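Local coordinates for putative aspartate aminotransferase (Thermus thermophilus, PDB 1IUG), which probably transfers amino groups between amino acids and 2-oxo acids, such as aspartate and 2-oxoglutarate, using pyridoxal 5'-phosphate as cofactor, at residues P7-L12 with C189-G194; L193-L198 with L237-V242. One frame throughout, in Å; residues are numbered along the deposited sequence.

Contact 1. Residues P7-L12 with C189-G194; sequences PGPVRL and CPPGLG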
loop_
_atom_site.group_PDB
_atom_site.type_symbol
_atom_site.label_atom_id
_atom_site.label_comp_id
_atom_site.label_asym_id
_atom_site.label_seq_id
_atom_site.Cartn_x
_atom_site.Cartn_y
_atom_site.Cartn_z
ATOM N N PRO A 7 -19.074 -4.917 4.471
ATOM C CA PRO A 7 -18.849 -4.346 3.139
ATOM C C PRO A 7 -17.384 -3.966 2.907
ATOM O O PRO A 7 -17.087 -2.872 2.424
ATOM C CB PRO A 7 -19.761 -3.124 3.147
ATOM C CG PRO A 7 -19.671 -2.671 4.561
ATOM C CD PRO A 7 -19.791 -3.962 5.334
ATOM N N GLY A 8 -16.481 -4.888 3.236
ATOM C CA GLY A 8 -15.060 -4.638 3.068
ATOM C C GLY A 8 -14.300 -4.593 4.383
ATOM O O GLY A 8 -14.639 -3.791 5.261
ATOM N N PRO A 9 -13.320 -5.496 4.588
ATOM C CA PRO A 9 -12.906 -6.551 3.655
ATOM C C PRO A 9 -14.016 -7.580 3.458
ATOM O O PRO A 9 -14.994 -7.615 4.215
ATOM C CB PRO A 9 -11.699 -7.171 4.363
ATOM C CG PRO A 9 -11.121 -6.009 5.108
ATOM C CD PRO A 9 -12.360 -5.398 5.702
ATOM N N VAL A 10 -13.860 -8.421 2.444
ATOM C CA VAL A 10 -14.862 -9.433 2.146
ATOM C C VAL A 10 -14.317 -10.853 2.099
ATOM O O VAL A 10 -13.113 -11.089 2.202
ATOM C CB VAL A 10 -15.550 -9.167 0.778
ATOM C CG1 VAL A 10 -16.239 -7.801 0.771
ATOM C CG2 VAL A 10 -14.531 -9.273 -0.357
ATOM N N ARG A 11 -15.255 -11.781 1.940
ATOM C CA ARG A 11 -15.011 -13.211 1.815
ATOM C C ARG A 11 -14.230 -13.349 0.507
ATOM O O ARG A 11 -14.691 -12.905 -0.547
ATOM C CB ARG A 11 -16.377 -13.886 1.703
ATOM C CG ARG A 11 -16.574 -15.158 2.480
ATOM C CD ARG A 11 -15.661 -16.267 2.072
ATOM N NE ARG A 11 -16.456 -17.319 1.441
ATOM C CZ ARG A 11 -17.361 -18.070 2.072
ATOM N NH1 ARG A 11 -17.599 -17.902 3.370
ATOM N NH2 ARG A 11 -18.045 -18.985 1.393
ATOM N N LEU A 12 -13.045 -13.942 0.587
ATOM C CA LEU A 12 -12.183 -14.091 -0.579
ATOM C C LEU A 12 -12.592 -15.112 -1.631
ATOM O O LEU A 12 -13.088 -16.196 -1.324
ATOM C CB LEU A 12 -10.740 -14.363 -0.145
ATOM C CG LEU A 12 -10.044 -13.294 0.700
ATOM C CD1 LEU A 12 -8.591 -13.704 0.928
ATOM C CD2 LEU A 12 -10.118 -11.931 0.009
ATOM N N CYS A 189 -10.787 -9.482 -3.244
ATOM C CA CYS A 189 -9.356 -9.657 -3.013
ATOM C C CYS A 189 -8.979 -9.018 -1.685
ATOM O O CYS A 189 -9.766 -8.277 -1.104
ATOM C CB CYS A 189 -8.548 -9.002 -4.136
ATOM S SG CYS A 189 -8.671 -9.845 -5.710
ATOM N N PRO A 190 -7.781 -9.329 -1.166
ATOM C CA PRO A 190 -7.339 -8.752 0.107
ATOM C C PRO A 190 -7.084 -7.246 -0.043
ATOM O O PRO A 190 -6.973 -6.737 -1.163
ATOM C CB PRO A 190 -6.015 -9.484 0.373
ATOM C CG PRO A 190 -6.142 -10.761 -0.406
ATOM C CD PRO A 190 -6.791 -10.298 -1.673
ATOM N N PRO A 191 -7.053 -6.509 1.086
ATOM C CA PRO A 191 -6.801 -5.062 1.081
ATOM C C PRO A 191 -5.339 -4.875 0.681
ATOM O O PRO A 191 -4.520 -5.764 0.924
ATOM C CB PRO A 191 -6.981 -4.678 2.551
ATOM C CG PRO A 191 -7.884 -5.738 3.092
ATOM C CD PRO A 191 -7.371 -6.984 2.443
ATOM N N GLY A 192 -5.003 -3.742 0.069
ATOM C CA GLY A 192 -3.622 -3.521 -0.315
ATOM C C GLY A 192 -3.400 -2.828 -1.648
ATOM O O GLY A 192 -2.295 -2.366 -1.924
ATOM N N LEU A 193 -4.429 -2.788 -2.489
ATOM C CA LEU A 193 -4.326 -2.127 -3.786
ATOM C C LEU A 193 -5.420 -1.083 -3.975
ATOM O O LEU A 193 -6.532 -1.227 -3.462
ATOM C CB LEU A 193 -4.412 -3.140 -4.936
ATOM C CG LEU A 193 -3.337 -4.217 -5.080
ATOM C CD1 LEU A 193 -3.648 -5.069 -6.305
ATOM C CD2 LEU A 193 -1.955 -3.577 -5.210
ATOM N N GLY A 194 -5.066 -0.013 -4.678
ATOM C CA GLY A 194 -6.001 1.052 -4.995
ATOM C C GLY A 194 -5.857 1.283 -6.490
ATOM O O GLY A 194 -4.772 1.067 -7.043
HETATM O O HOH W 1 -11.118 -8.745 1.384
#
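The backbones of Pro7-Leu12 and Cys189-Gly194, two irregular runs apart from the strand residues Leu193 and Gly194, approach most closely at Leu12 and Cys189, whose CA atoms are 5.8 Å apart, and open to 6.8 Å between the CA atoms of Pro9 and Pro191. At the wider end two proline rings meet through single carbons: CG of Pro9, a residue preceded by a cis peptide bond, lies 3.8 Å from CG of Pro191, the side chains crossing at about a right angle. At the narrower end the isobutyl group of Leu12 covers the Cys189-Pro190 peptide. With CG beside the backbone N (chi1 -61°), the branch turns its CD2 to 3.6 Å from C of Cys189, while CD1 is 4.1 Å from CG of Pro190. Between these apolar ends a water molecule joins the main chains, accepting from N of Val10 at 3.0 Å and donating to O of Cys189 at 2.9 Å, which satisfies two backbone polar atoms inside a buried contact. The contact thus ties the N-terminal loop to the segment leading from Lys185, which carries the pyridoxal phosphate, into strand 193-198. Around the pair, helix 14-21 supplies Leu17 against Leu12 and Leu20 against Pro190, helix 233-246 packs Leu235 on Pro190, and His27 and Asn234 of the second subunit reach Pro9 and Pro191, respectively.

Contact 2. Residues L193-L198 with L237-V242; sequences LGFVAL and LAVAAV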
loop_
_atom_site.group_PDB
_atom_site.type_symbol
_atom_site.label_atom_id
_atom_site.label_comp_id
_atom_site.label_asym_id
_atom_site.label_seq_id
_atom_site.Cartn_x
_atom_site.Cartn_y
_atom_site.Cartn_z
ATOM N N LEU A 193 -4.429 -2.788 -2.489
ATOM C CA LEU A 193 -4.326 -2.127 -3.786
ATOM C C LEU A 193 -5.420 -1.083 -3.975
ATOM O O LEU A 193 -6.532 -1.227 -3.462
ATOM C CB LEU A 193 -4.412 -3.140 -4.936
ATOM C CG LEU A 193 -3.337 -4.217 -5.080
ATOM C CD1 LEU A 193 -3.648 -5.069 -6.305
ATOM C CD2 LEU A 193 -1.955 -3.577 -5.210
ATOM N N GLY A 194 -5.066 -0.013 -4.678
ATOM C CA GLY A 194 -6.001 1.052 -4.995
ATOM C C GLY A 194 -5.857 1.283 -6.490
ATOM O O GLY A 194 -4.772 1.067 -7.043
ATOM N N PHE A 195 -6.938 1.666 -7.162
ATOM C CA PHE A 195 -6.874 1.903 -8.602
ATOM C C PHE A 195 -7.396 3.280 -9.004
ATOM O O PHE A 195 -8.412 3.752 -8.493
ATOM C CB PHE A 195 -7.666 0.835 -9.366
ATOM C CG PHE A 195 -7.421 -0.560 -8.886
ATOM C CD1 PHE A 195 -8.331 -1.181 -8.035
ATOM C CD2 PHE A 195 -6.269 -1.246 -9.255
ATOM C CE1 PHE A 195 -8.094 -2.460 -7.557
ATOM C CE2 PHE A 195 -6.025 -2.530 -8.781
ATOM C CZ PHE A 195 -6.937 -3.137 -7.930
ATOM N N VAL A 196 -6.676 3.921 -9.913
ATOM C CA VAL A 196 -7.069 5.220 -10.433
ATOM C C VAL A 196 -7.272 5.038 -11.932
ATOM O O VAL A 196 -6.330 4.717 -12.669
ATOM C CB VAL A 196 -5.997 6.312 -10.204
ATOM C CG1 VAL A 196 -6.481 7.637 -10.790
ATOM C CG2 VAL A 196 -5.714 6.480 -8.724
ATOM N N ALA A 197 -8.527 5.149 -12.353
ATOM C CA ALA A 197 -8.882 5.020 -13.758
ATOM C C ALA A 197 -9.020 6.425 -14.327
ATOM O O ALA A 197 -9.730 7.258 -13.768
ATOM C CB ALA A 197 -10.186 4.244 -13.912
ATOM N N LEU A 198 -8.321 6.677 -15.430
ATOM C CA LEU A 198 -8.335 7.975 -16.090
ATOM C C LEU A 198 -8.801 7.860 -17.538
ATOM O O LEU A 198 -8.229 7.105 -18.327
ATOM C CB LEU A 198 -6.929 8.588 -16.066
ATOM C CG LEU A 198 -6.274 8.807 -14.698
ATOM C CD1 LEU A 198 -4.779 8.964 -14.854
ATOM C CD2 LEU A 198 -6.887 10.014 -14.005
ATOM N N LEU A 237 -1.628 -10.372 -8.879
ATOM C CA LEU A 237 -1.901 -11.701 -9.433
ATOM C C LEU A 237 -3.325 -12.115 -9.091
ATOM O O LEU A 237 -4.049 -12.646 -9.939
ATOM C CB LEU A 237 -0.933 -12.737 -8.860
ATOM C CG LEU A 237 0.346 -13.010 -9.647
ATOM C CD1 LEU A 237 1.331 -13.792 -8.783
ATOM C CD2 LEU A 237 0.001 -13.776 -10.922
ATOM N N ALA A 238 -3.705 -11.881 -7.834
ATOM C CA ALA A 238 -5.042 -12.203 -7.343
ATOM C C ALA A 238 -6.115 -11.406 -8.099
ATOM O O ALA A 238 -7.162 -11.944 -8.457
ATOM C CB ALA A 238 -5.127 -11.930 -5.839
ATOM N N VAL A 239 -5.842 -10.126 -8.341
ATOM C CA VAL A 239 -6.770 -9.263 -9.069
ATOM C C VAL A 239 -6.958 -9.774 -10.501
ATOM O O VAL A 239 -8.085 -9.868 -10.989
ATOM C CB VAL A 239 -6.270 -7.789 -9.097
ATOM C CG1 VAL A 239 -7.090 -6.959 -10.088
ATOM C CG2 VAL A 239 -6.365 -7.178 -7.699
ATOM N N ALA A 240 -5.852 -10.120 -11.156
ATOM C CA ALA A 240 -5.886 -10.625 -12.527
ATOM C C ALA A 240 -6.687 -11.931 -12.629
ATOM O O ALA A 240 -7.549 -12.071 -13.498
ATOM C CB ALA A 240 -4.468 -10.828 -13.042
ATOM N N ALA A 241 -6.414 -12.862 -11.716
ATOM C CA ALA A 241 -7.102 -14.156 -11.672
ATOM C C ALA A 241 -8.619 -14.024 -11.511
ATOM O O ALA A 241 -9.380 -14.727 -12.177
ATOM C CB ALA A 241 -6.531 -15.014 -10.547
ATOM N N VAL A 242 -9.057 -13.136 -10.620
ATOM C CA VAL A 242 -10.486 -12.925 -10.395
ATOM C C VAL A 242 -11.151 -12.274 -11.607
ATOM O O VAL A 242 -12.210 -12.721 -12.052
ATOM C CB VAL A 242 -10.749 -12.068 -9.126
ATOM C CG1 VAL A 242 -12.201 -11.621 -9.072
ATOM C CG2 VAL A 242 -10.423 -12.874 -7.880
#
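This is a buried, wholly apolar strand-to-helix contact in the large domain of a fold-type I pyridoxal-phosphate enzyme, where strand 193-198 belongs to the seven-stranded mixed sheet and helix 233-246 packs over one face of it. The strand runs antiparallel to both its neighbours, 52-57 and 178-182, as the one reversed strand of that sheet does in this fold. Its backbone bonds support the placement: Gly194 and Val196 pair with Leu56 and Leu54 on one flank, while Phe195 and Ala197 pair with Ser181 and Ala179 on the other. The helix is regular here, with N of Ala241 bonded to O of Leu237 at 3.0 Å. Strand and helix are well separated, the nearest CA atoms, those of Leu193 and Val239, being 9.2 Å apart; the distance is spanned by side chains, and the two segments bury 92 Å² between them.

Leu193 and Phe195, two residues apart on the strand, both direct their CB atoms toward the helix, and Val239 directs its own back. Neighbouring residues extend the apolar surroundings: Ile55 of the adjacent strand 52-57 touches both strand side chains, Leu43 of helix 30-47 lies against Phe195, and Leu235 and Val236 of the same helix as Val239 also pack on Leu193.

One methyl carries the whole meeting between the segments. In Val239 CG1 is anti to the backbone N (chi1 169°), which places CG2 anti to the carbonyl carbon, and it is CG2 that touches both partners. CD1 of Leu193 reaches it at 3.7 Å. The phenyl group arrives from the opposite direction to Val239 and offers its rim instead of a face: CG2 of Val239 sits near the ring plane, 4.1 Å from CZ of Phe195.

How the contacts relate
From the N terminus, the chain first passes through Pro7-Leu12, between strand 3-4 and helix 14-21. Contact 1 closes a long loop when the chain returns at Cys189-Gly194, 177 residues on, after building most of the seven-stranded sheet. Contact 2 then begins on the same strand, sharing Leu193 and Gly194, and closes a shorter loop at helix 233-246, its ends 39 positions apart. The two loops thus follow in series and neither encloses the other. Their centres are 11 Å apart, and they touch directly, with SG of Cys189 packed 3.8 Å from O of Ala238. Together they join the N-terminal segment and helix 233-246 to the beginning of strand 193-198 and the loop leading into it.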